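Local coordinates for protein serine protease inhibitor (Thermoanaerobacter tengcongensis, PDB 2PEF) that probably inhibits serine proteases as a member of the serpin family, and is captured here in the latent state, at residues S34-S37 against A38-L42; F102-K106 against D107-I111; D167-W170 against E171-E175. All coordinates share one frame; numbering follows the deposited sequence. Where two conformers were deposited one is given.

Contact 1 (S34-S37 against A38-L42); sequences SPLS and AMLAL
The flat groups through which Ser34-Ser37 meets Ala38-Leu42 are peptide units, not rings, and each offers its carbonyl oxygen to an amide one helical turn on. Ser34 O, Pro35 O, Leu36 O and Ser37 O accept in turn from the N atoms of Ala38, Met39, Leu40 and Ala41, the shortest bond being Met39 N to Pro35 O at 2.8 Å. The donors stand off the carbonyl planes, by 15° at Ser34 O and by 23° at Ser37 O. Aliphatic carbons pack against the same oxygens: Leu40 CG comes within 3.3 Å of Leu36 O, and Met39 CB lies equally near Pro35 O. With its CG anti to the carbonyl carbon (chi1 -68°), Leu40 leans back along the helix, and its CD1 meets CD1 of Leu36 at 3.8 Å, the two side chains running alongside each other, one turn apart.

This is a worked example of an N-capped helix start. Ser34 is the N-cap: its OG takes the N-H of Ser37 at 3.2 Å in a nearly straight bond, satisfying an amide with no earlier helical carbonyl. A second bond, to Ile364 O, helps to fix the rotation of that hydroxyl. Asn162 OD1 and Thr329 OG1 both bond to the buried OG of Ser37.

Helix 35-46 thus begins deep in the core, in a position consistent with the shutter region of serpins. Leu36, Met39 and Leu40 touch helix 67-80, Pro35, Ala38 and Met39 touch helix 7-22, and Ser37 and Ala41 rest on strands 158-169 and 322-331.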
ATOM      1  N   SER A  34       0.793   0.920   1.046  1.00 12.77           N
ATOM      2  CA  SER A  34      -0.408   0.614   0.287  1.00 12.36           C
ATOM      3  C   SER A  34      -0.874  -0.783   0.644  1.00 13.01           C
ATOM      4  O   SER A  34      -0.278  -1.772   0.196  1.00 13.63           O
ATOM      5  CB  SER A  34      -0.157   0.701  -1.216  1.00 13.44           C
ATOM      6  OG  SER A  34      -1.288   0.260  -1.936  1.00 12.17           O
ATOM      7  N   PRO A  35      -1.932  -0.878   1.465  1.00 14.03           N
ATOM      8  CA  PRO A  35      -2.486  -2.183   1.809  1.00 14.34           C
ATOM      9  C   PRO A  35      -2.949  -2.938   0.566  1.00 14.08           C
ATOM     10  O   PRO A  35      -2.781  -4.154   0.498  1.00 15.61           O
ATOM     11  CB  PRO A  35      -3.665  -1.833   2.717  1.00 15.06           C
ATOM     12  CG  PRO A  35      -3.337  -0.490   3.266  1.00 15.66           C
ATOM     13  CD  PRO A  35      -2.648   0.217   2.149  1.00 13.12           C
ATOM     14  N   LEU A  36      -3.503  -2.218  -0.409  1.00 15.02           N
ATOM     15  CA  LEU A  36      -3.943  -2.818  -1.669  1.00 14.24           C
ATOM     16  C   LEU A  36      -2.794  -3.538  -2.372  1.00 13.57           C
ATOM     17  O   LEU A  36      -2.931  -4.691  -2.759  1.00 14.58           O
ATOM     18  CB  LEU A  36      -4.552  -1.767  -2.605  1.00 14.08           C
ATOM     19  CG  LEU A  36      -5.042  -2.254  -3.976  1.00 18.36           C
ATOM     20  CD1 LEU A  36      -6.127  -3.331  -3.853  1.00 19.18           C
ATOM     21  CD2 LEU A  36      -5.533  -1.073  -4.801  1.00 16.83           C
ATOM     22  N   SER A  37      -1.669  -2.846  -2.526  1.00 14.21           N
ATOM     23  CA  SER A  37      -0.492  -3.425  -3.163  1.00 14.37           C
ATOM     24  C   SER A  37       0.010  -4.673  -2.438  1.00 14.19           C
ATOM     25  O   SER A  37       0.326  -5.683  -3.072  1.00 15.63           O
ATOM     26  CB  SER A  37       0.622  -2.381  -3.261  1.00 14.30           C
ATOM     27  OG  SER A  37       1.799  -2.952  -3.803  1.00 12.92           O
ATOM     28  N   ALA A  38       0.078  -4.599  -1.111  1.00 14.24           N
ATOM     29  CA  ALA A  38       0.527  -5.725  -0.296  1.00 15.24           C
ATOM     30  C   ALA A  38      -0.411  -6.916  -0.435  1.00 15.62           C
ATOM     31  O   ALA A  38       0.042  -8.044  -0.661  1.00 15.68           O
ATOM     32  CB  ALA A  38       0.663  -5.312   1.155  1.00 16.32           C
ATOM     33  N   MET A  39      -1.711  -6.648  -0.305  1.00 14.32           N
ATOM     34  CA  MET A  39      -2.757  -7.654  -0.482  0.50 14.70           C
ATOM     35  C   MET A  39      -2.617  -8.397  -1.810  1.00 15.13           C
ATOM     36  O   MET A  39      -2.687  -9.627  -1.868  1.00 15.60           O
ATOM     37  CB  MET A  39      -4.137  -6.988  -0.399  0.50 14.81           C
ATOM     38  CG  MET A  39      -5.309  -7.896  -0.755  0.50 15.23           C
ATOM     39  SD  MET A  39      -5.542  -9.241   0.421  0.50 14.66           S
ATOM     40  CE  MET A  39      -6.259  -8.369   1.809  0.50 15.29           C
ATOM     41  N   LEU A  40      -2.428  -7.639  -2.886  1.00 13.43           N
ATOM     42  CA  LEU A  40      -2.380  -8.239  -4.219  1.00 12.54           C
ATOM     43  C   LEU A  40      -1.171  -9.145  -4.445  1.00 13.68           C
ATOM     44  O   LEU A  40      -1.309 -10.229  -5.013  1.00 13.33           O
ATOM     45  CB  LEU A  40      -2.489  -7.169  -5.304  1.00 11.96           C
ATOM     46  CG  LEU A  40      -3.865  -6.495  -5.360  1.00 12.10           C
ATOM     47  CD1 LEU A  40      -3.810  -5.241  -6.215  1.00 14.19           C
ATOM     48  CD2 LEU A  40      -4.941  -7.443  -5.862  1.00 13.16           C
ATOM     49  N   ALA A  41       0.003  -8.710  -3.994  1.00 12.36           N
ATOM     50  CA  ALA A  41       1.217  -9.508  -4.127  1.00 14.00           C
ATOM     51  C   ALA A  41       1.091 -10.790  -3.312  1.00 15.34           C
ATOM     52  O   ALA A  41       1.457 -11.870  -3.775  1.00 15.81           O
ATOM     53  CB  ALA A  41       2.427  -8.712  -3.673  1.00 15.15           C
ATOM     54  N   LEU A  42       0.552 -10.659  -2.101  1.00 14.86           N
ATOM     55  CA  LEU A  42       0.424 -11.789  -1.192  1.00 14.33           C
ATOM     56  C   LEU A  42      -0.694 -12.741  -1.608  1.00 14.03           C
ATOM     57  O   LEU A  42      -0.582 -13.951  -1.410  1.00 15.10           O
ATOM     58  CB  LEU A  42       0.218 -11.302   0.243  1.00 14.15           C
ATOM     59  CG  LEU A  42       1.413 -10.592   0.895  1.00 16.44           C
ATOM     60  CD1 LEU A  42       0.969  -9.826   2.135  1.00 11.95           C
ATOM     61  CD2 LEU A  42       2.539 -11.570   1.241  1.00 15.35           C
TER

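Contact 2 (F102-K106 against D107-I111); sequences FMPSK and DFLQI
Pro104 and Leu109 form the apolar heart of this turn, where a short strand gives way to a helix. Pro104 CB sits against the branched end of Leu109, 3.8 Å from its CD1 and 3.9 Å from its CG. Leu109 CG is held anti to its own carbonyl carbon (chi1 -67°), which swings the isobutyl group back toward the start of the helix and sets CG 3.5 Å from Ser105 O. With an alanine here, Pro104 would probably lose its apolar partner on the helix, opening a gap beside the first turn.

The bond from Leu109 N to Ser105 O at 3.1 Å positions Leu109, and the next, Gln110 N to Lys106 O at 2.9 Å, continues the helix. Ser105 occupies the N-cap position yet makes no capping bond with its side chain, illustrating that a helix can begin on backbone bonds alone. Lys106 and Gln110 run alongside each other, both bent at chi2, with Gln110 CB 3.4 Å from Lys106 O.

Farther out, Met103 bonds through its backbone to Lys299, joining strand 102-104 to strand 298-300, and Ser105 to Leu297 just beyond it. By its order along the chain, helix 106-116 probably corresponds to serpin helix E, this turn being the strand-to-helix junction at its start. Pro104 also touches Phe97 of strand 87-98, while Phe108 packs its ring on Met158 and Leu160 of strand 158-169.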
ATOM      1  N   PHE A 102      13.145 -23.631 -12.783  1.00 20.03           N
ATOM      2  CA  PHE A 102      11.778 -23.654 -12.272  1.00 20.18           C
ATOM      3  C   PHE A 102      10.714 -23.850 -13.347  1.00 20.44           C
ATOM      4  O   PHE A 102      10.673 -23.124 -14.344  1.00 21.02           O
ATOM      5  CB  PHE A 102      11.491 -22.381 -11.465  1.00 19.52           C
ATOM      6  CG  PHE A 102      10.158 -22.391 -10.779  1.00 19.89           C
ATOM      7  CD1 PHE A 102       9.991 -23.048  -9.566  1.00 20.47           C
ATOM      8  CD2 PHE A 102       9.065 -21.749 -11.349  1.00 18.34           C
ATOM      9  CE1 PHE A 102       8.754 -23.065  -8.932  1.00 20.02           C
ATOM     10  CE2 PHE A 102       7.828 -21.762 -10.720  1.00 20.53           C
ATOM     11  CZ  PHE A 102       7.673 -22.422  -9.508  1.00 19.57           C
ATOM     12  N   MET A 103       9.843 -24.830 -13.115  1.00 20.58           N
ATOM     13  CA  MET A 103       8.719 -25.109 -13.995  1.00 20.26           C
ATOM     14  C   MET A 103       7.412 -24.759 -13.285  1.00 20.26           C
ATOM     15  O   MET A 103       6.962 -25.507 -12.414  1.00 19.81           O
ATOM     16  CB  MET A 103       8.720 -26.580 -14.419  1.00 20.95           C
ATOM     17  CG  MET A 103       7.681 -26.925 -15.472  1.00 21.37           C
ATOM     18  N   PRO A 104       6.803 -23.616 -13.652  1.00 19.68           N
ATOM     19  CA  PRO A 104       5.558 -23.186 -13.013  1.00 19.64           C
ATOM     20  C   PRO A 104       4.374 -24.071 -13.381  1.00 19.42           C
ATOM     21  O   PRO A 104       4.303 -24.578 -14.503  1.00 20.52           O
ATOM     22  CB  PRO A 104       5.339 -21.770 -13.562  1.00 19.46           C
ATOM     23  CG  PRO A 104       6.610 -21.389 -14.232  1.00 20.49           C
ATOM     24  CD  PRO A 104       7.246 -22.660 -14.680  1.00 20.16           C
ATOM     25  N   SER A 105       3.461 -24.248 -12.427  1.00 18.97           N
ATOM     26  CA  SER A 105       2.262 -25.044 -12.660  0.50 18.75           C
ATOM     27  C   SER A 105       1.262 -24.271 -13.517  1.00 18.24           C
ATOM     28  O   SER A 105       1.070 -23.066 -13.343  1.00 17.68           O
ATOM     29  CB  SER A 105       1.632 -25.481 -11.336  0.50 19.04           C
ATOM     30  OG  SER A 105       2.462 -26.417 -10.667  0.50 18.79           O
ATOM     31  N   LYS A 106       0.642 -24.976 -14.462  1.00 17.28           N
ATOM     32  CA  LYS A 106      -0.321 -24.365 -15.382  1.00 16.51           C
ATOM     33  C   LYS A 106      -1.543 -23.779 -14.665  1.00 17.64           C
ATOM     34  O   LYS A 106      -2.018 -22.696 -15.025  1.00 17.59           O
ATOM     35  CB  LYS A 106      -0.751 -25.368 -16.466  1.00 16.25           C
ATOM     36  CG  LYS A 106      -1.914 -24.906 -17.355  1.00 18.66           C
ATOM     37  CD  LYS A 106      -1.496 -23.857 -18.378  1.00 20.93           C
ATOM     38  CE  LYS A 106      -2.700 -23.369 -19.175  1.00 22.25           C
ATOM     39  NZ  LYS A 106      -2.334 -22.367 -20.217  1.00 21.17           N
ATOM     40  N   ASP A 107      -2.042 -24.491 -13.653  1.00 17.91           N
ATOM     41  CA  ASP A 107      -3.193 -24.022 -12.877  1.00 18.13           C
ATOM     42  C   ASP A 107      -2.887 -22.685 -12.194  1.00 17.89           C
ATOM     43  O   ASP A 107      -3.715 -21.772 -12.210  1.00 17.42           O
ATOM     44  CB  ASP A 107      -3.617 -25.068 -11.841  1.00 18.03           C
ATOM     45  CG  ASP A 107      -5.002 -24.798 -11.260  1.00 22.21           C
ATOM     46  OD1 ASP A 107      -5.939 -24.497 -12.034  1.00 24.21           O
ATOM     47  OD2 ASP A 107      -5.160 -24.907 -10.024  1.00 24.62           O
ATOM     48  N   PHE A 108      -1.687 -22.574 -11.626  1.00 18.25           N
ATOM     49  CA  PHE A 108      -1.240 -21.346 -10.963  1.00 19.06           C
ATOM     50  C   PHE A 108      -1.138 -20.175 -11.936  1.00 18.66           C
ATOM     51  O   PHE A 108      -1.648 -19.088 -11.659  1.00 18.95           O
ATOM     52  CB  PHE A 108       0.107 -21.565 -10.265  1.00 18.93           C
ATOM     53  CG  PHE A 108       0.730 -20.299  -9.743  1.00 17.31           C
ATOM     54  CD1 PHE A 108       0.256 -19.703  -8.574  1.00 15.68           C
ATOM     55  CD2 PHE A 108       1.792 -19.699 -10.419  1.00 17.44           C
ATOM     56  CE1 PHE A 108       0.826 -18.530  -8.091  1.00 15.60           C
ATOM     57  CE2 PHE A 108       2.368 -18.522  -9.942  1.00 15.52           C
ATOM     58  CZ  PHE A 108       1.883 -17.935  -8.778  1.00 15.99           C
ATOM     59  N   LEU A 109      -0.478 -20.408 -13.067  1.00 18.99           N
ATOM     60  CA  LEU A 109      -0.310 -19.380 -14.088  1.00 18.77           C
ATOM     61  C   LEU A 109      -1.649 -18.913 -14.646  1.00 19.89           C
ATOM     62  O   LEU A 109      -1.812 -17.735 -14.968  1.00 19.32           O
ATOM     63  CB  LEU A 109       0.612 -19.857 -15.216  1.00 18.67           C
ATOM     64  CG  LEU A 109       2.092 -20.086 -14.885  1.00 17.79           C
ATOM     65  CD1 LEU A 109       2.837 -20.571 -16.125  1.00 19.47           C
ATOM     66  CD2 LEU A 109       2.753 -18.837 -14.321  1.00 18.50           C
ATOM     67  N   GLN A 110      -2.607 -19.834 -14.744  1.00 18.81           N
ATOM     68  CA  GLN A 110      -3.934 -19.503 -15.256  1.00 19.61           C
ATOM     69  C   GLN A 110      -4.696 -18.609 -14.281  1.00 18.99           C
ATOM     70  O   GLN A 110      -5.278 -17.601 -14.683  1.00 20.14           O
ATOM     71  CB  GLN A 110      -4.738 -20.768 -15.572  1.00 19.79           C
ATOM     72  CG  GLN A 110      -5.973 -20.523 -16.444  1.00 22.44           C
ATOM     73  CD  GLN A 110      -5.639 -19.932 -17.807  1.00 24.02           C
ATOM     74  OE1 GLN A 110      -6.172 -18.889 -18.189  1.00 23.72           O
ATOM     75  NE2 GLN A 110      -4.753 -20.596 -18.547  1.00 27.20           N
ATOM     76  N   ILE A 111      -4.678 -18.977 -13.002  1.00 18.22           N
ATOM     77  CA  ILE A 111      -5.324 -18.182 -11.955  1.00 16.73           C
ATOM     78  C   ILE A 111      -4.748 -16.765 -11.919  1.00 16.61           C
ATOM     79  O   ILE A 111      -5.489 -15.778 -11.879  1.00 17.00           O
ATOM     80  CB  ILE A 111      -5.188 -18.860 -10.567  1.00 16.83           C
ATOM     81  CG1 ILE A 111      -5.963 -20.182 -10.544  1.00 17.15           C
ATOM     82  CG2 ILE A 111      -5.684 -17.930  -9.450  1.00 15.72           C
ATOM     83  CD1 ILE A 111      -5.526 -21.141  -9.457  1.00 16.43           C
TER

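Contact 3 (D167-W170 against E171-E175); sequences DAEW and ETVYE
Trp170 meets the residues that follow it through CB and the five-membered ring. Its CB lies 3.3 Å from Thr172 O, where the chain has begun to turn. With CG anti to the carbonyl carbon (chi1 -63°), the indole stands up from this bend, CG still passing Thr172 O at 4.1 Å. Next along the ring, CD1 meets Tyr174 CE1 at 3.7 Å, and NE1 approaches that same CE1 more closely, at 3.4 Å. CE2, 3.9 Å from Tyr174 CE1, ends the contact at the junction of the two indole rings. The phenol brings its edge over one face of the five-membered ring, a T-shaped stack with centroids 5.0 Å apart and planes at 86°. The N-H at NE1 points along the ring plane, off the stacked face, and is hydrogen-bonded to Asp319 O, which helps to set the turn of the indole.

Glu169 and Val173 make a second contact: Val173 CG1 reaches Glu169 CG at 3.5 Å and Glu169 OE2 at 3.6 Å, the methyl lying against a carboxylate paired with Lys86 in a salt bridge.

Trp170 probably corresponds to the breach tryptophan of other serpins, at one end of the central sheet. Strand 158-169 ends here, its continuation carrying the indole onto Tyr217, with which it also stacks, and against Thr323 of strand 322-331, while Tyr174 touches Lys215 of strand 210-216 and Met197 of strand 191-201.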
ATOM      1  N   ASP A 167      -2.691   8.917  -9.319  1.00  9.87           N
ATOM      2  CA  ASP A 167      -2.414  10.261  -9.818  1.00 10.70           C
ATOM      3  C   ASP A 167      -3.734  10.984 -10.000  1.00 10.77           C
ATOM      4  O   ASP A 167      -4.471  10.729 -10.952  1.00  9.90           O
ATOM      5  CB  ASP A 167      -1.635  10.196 -11.139  1.00 10.94           C
ATOM      6  CG  ASP A 167      -1.182  11.567 -11.640  1.00 14.64           C
ATOM      7  OD1 ASP A 167      -1.673  12.610 -11.153  1.00 15.95           O
ATOM      8  OD2 ASP A 167      -0.321  11.597 -12.545  1.00 20.50           O
ATOM      9  N   ALA A 168      -4.028  11.885  -9.071  1.00 11.52           N
ATOM     10  CA  ALA A 168      -5.317  12.553  -9.041  1.00 11.07           C
ATOM     11  C   ALA A 168      -5.179  14.046  -8.795  1.00 11.98           C
ATOM     12  O   ALA A 168      -4.268  14.488  -8.099  1.00 11.61           O
ATOM     13  CB  ALA A 168      -6.204  11.928  -7.983  1.00 12.50           C
ATOM     14  N   GLU A 169      -6.088  14.815  -9.387  1.00 10.79           N
ATOM     15  CA  GLU A 169      -6.191  16.244  -9.130  1.00 10.67           C
ATOM     16  C   GLU A 169      -7.212  16.478  -8.018  1.00  9.73           C
ATOM     17  O   GLU A 169      -8.192  15.740  -7.920  1.00  9.37           O
ATOM     18  CB  GLU A 169      -6.650  16.957 -10.400  1.00  9.84           C
ATOM     19  CG  GLU A 169      -6.592  18.477 -10.349  1.00 14.73           C
ATOM     20  CD  GLU A 169      -6.753  19.119 -11.714  1.00 14.30           C
ATOM     21  OE1 GLU A 169      -6.066  18.691 -12.663  1.00 22.88           O
ATOM     22  OE2 GLU A 169      -7.560  20.066 -11.835  1.00 22.84           O
ATOM     23  N   TRP A 170      -7.003  17.510  -7.202  1.00  9.22           N
ATOM     24  CA  TRP A 170      -8.026  17.917  -6.234  1.00  9.84           C
ATOM     25  C   TRP A 170      -9.296  18.318  -6.970  1.00  9.84           C
ATOM     26  O   TRP A 170      -9.230  18.826  -8.087  1.00 10.16           O
ATOM     27  CB  TRP A 170      -7.552  19.098  -5.383  1.00 10.40           C
ATOM     28  CG  TRP A 170      -6.355  18.810  -4.541  1.00 10.01           C
ATOM     29  CD1 TRP A 170      -5.135  19.434  -4.605  1.00 11.91           C
ATOM     30  CD2 TRP A 170      -6.255  17.835  -3.499  1.00  9.37           C
ATOM     31  NE1 TRP A 170      -4.280  18.898  -3.665  1.00  9.39           N
ATOM     32  CE2 TRP A 170      -4.945  17.921  -2.969  1.00  9.40           C
ATOM     33  CE3 TRP A 170      -7.149  16.894  -2.954  1.00  9.02           C
ATOM     34  CZ2 TRP A 170      -4.505  17.106  -1.922  1.00  9.60           C
ATOM     35  CZ3 TRP A 170      -6.709  16.081  -1.915  1.00 10.52           C
ATOM     36  CH2 TRP A 170      -5.397  16.186  -1.416  1.00  9.59           C
ATOM     37  N   GLU A 171     -10.447  18.096  -6.347  1.00 10.80           N
ATOM     38  CA  GLU A 171     -11.709  18.556  -6.929  1.00 10.48           C
ATOM     39  C   GLU A 171     -11.672  20.077  -7.060  1.00 10.40           C
ATOM     40  O   GLU A 171     -12.113  20.634  -8.069  1.00  9.61           O
ATOM     41  CB  GLU A 171     -12.909  18.100  -6.094  1.00 12.27           C
ATOM     42  CG  GLU A 171     -14.241  18.643  -6.605  1.00 12.23           C
ATOM     43  CD  GLU A 171     -15.419  18.237  -5.754  1.00 13.53           C
ATOM     44  OE1 GLU A 171     -15.439  18.581  -4.550  1.00 14.31           O
ATOM     45  OE2 GLU A 171     -16.340  17.592  -6.301  1.00 13.70           O
ATOM     46  N   THR A 172     -11.127  20.733  -6.036  1.00 11.39           N
ATOM     47  CA  THR A 172     -10.816  22.150  -6.081  1.00 11.79           C
ATOM     48  C   THR A 172      -9.316  22.301  -5.846  1.00 12.21           C
ATOM     49  O   THR A 172      -8.841  22.104  -4.726  1.00 12.42           O
ATOM     50  CB  THR A 172     -11.575  22.940  -4.986  1.00 13.77           C
ATOM     51  OG1 THR A 172     -12.966  22.595  -4.997  1.00 11.30           O
ATOM     52  CG2 THR A 172     -11.421  24.441  -5.196  1.00 13.09           C
ATOM     53  N   VAL A 173      -8.571  22.639  -6.896  1.00 11.91           N
ATOM     54  CA  VAL A 173      -7.127  22.861  -6.743  1.00 12.15           C
ATOM     55  C   VAL A 173      -6.856  24.088  -5.871  1.00 11.74           C
ATOM     56  O   VAL A 173      -7.706  24.971  -5.747  1.00 12.31           O
ATOM     57  CB  VAL A 173      -6.375  22.978  -8.101  1.00 12.18           C
ATOM     58  CG1 VAL A 173      -6.400  21.651  -8.846  1.00 11.79           C
ATOM     59  CG2 VAL A 173      -6.946  24.089  -8.971  1.00 14.45           C
ATOM     60  N   TYR A 174      -5.681  24.124  -5.252  1.00 11.24           N
ATOM     61  CA  TYR A 174      -5.292  25.253  -4.422  1.00 10.86           C
ATOM     62  C   TYR A 174      -4.763  26.384  -5.286  1.00 10.72           C
ATOM     63  O   TYR A 174      -3.722  26.238  -5.941  1.00 10.95           O
ATOM     64  CB  TYR A 174      -4.214  24.837  -3.431  1.00 11.11           C
ATOM     65  CG  TYR A 174      -4.645  23.853  -2.370  1.00  9.31           C
ATOM     66  CD1 TYR A 174      -4.426  22.481  -2.532  1.00  8.33           C
ATOM     67  CD2 TYR A 174      -5.239  24.290  -1.189  1.00  9.99           C
ATOM     68  CE1 TYR A 174      -4.803  21.571  -1.552  1.00 10.43           C
ATOM     69  CE2 TYR A 174      -5.617  23.386  -0.198  1.00 10.50           C
ATOM     70  CZ  TYR A 174      -5.390  22.027  -0.389  1.00 12.19           C
ATOM     71  OH  TYR A 174      -5.742  21.121   0.578  1.00 12.35           O
ATOM     72  N   GLU A 175      -5.478  27.508  -5.286  1.00 10.02           N
ATOM     73  CA  GLU A 175      -5.029  28.709  -5.982  1.00  9.77           C
ATOM     74  C   GLU A 175      -3.851  29.324  -5.237  1.00 10.48           C
ATOM     75  O   GLU A 175      -3.671  29.074  -4.045  1.00 11.25           O
ATOM     76  CB  GLU A 175      -6.164  29.735  -6.099  1.00  8.82           C
ATOM     77  CG  GLU A 175      -7.346  29.284  -6.958  1.00 13.33           C
ATOM     78  CD  GLU A 175      -6.970  29.003  -8.404  1.00 16.44           C
ATOM     79  OE1 GLU A 175      -6.247  29.828  -9.015  1.00 18.88           O
ATOM     80  OE2 GLU A 175      -7.408  27.958  -8.933  1.00 18.61           O
TER

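Overall arrangement
Along the chain the contacts come in series, 1, 2, then 3, and none touches another. The centre of contact 1 lies about 21 Å from that of contact 2 and about 26 Å from that of contact 3. Contacts 2 and 3, with centres about 43 Å apart, sit on opposite sides of the chain's centre. Strand 158-169 ties them together: residues near its start lie under contact 2, its middle supports contact 1, and its end enters contact 3. Contacts 1 and 3 also touch strand 322-331, which, lying between strands 158-169 and 310-318, is most probably the inserted reactive-centre segment of the latent form. The probable shutter and breach are thus both seen with the central sheet carrying its extra strand, unlike in the metastable native form.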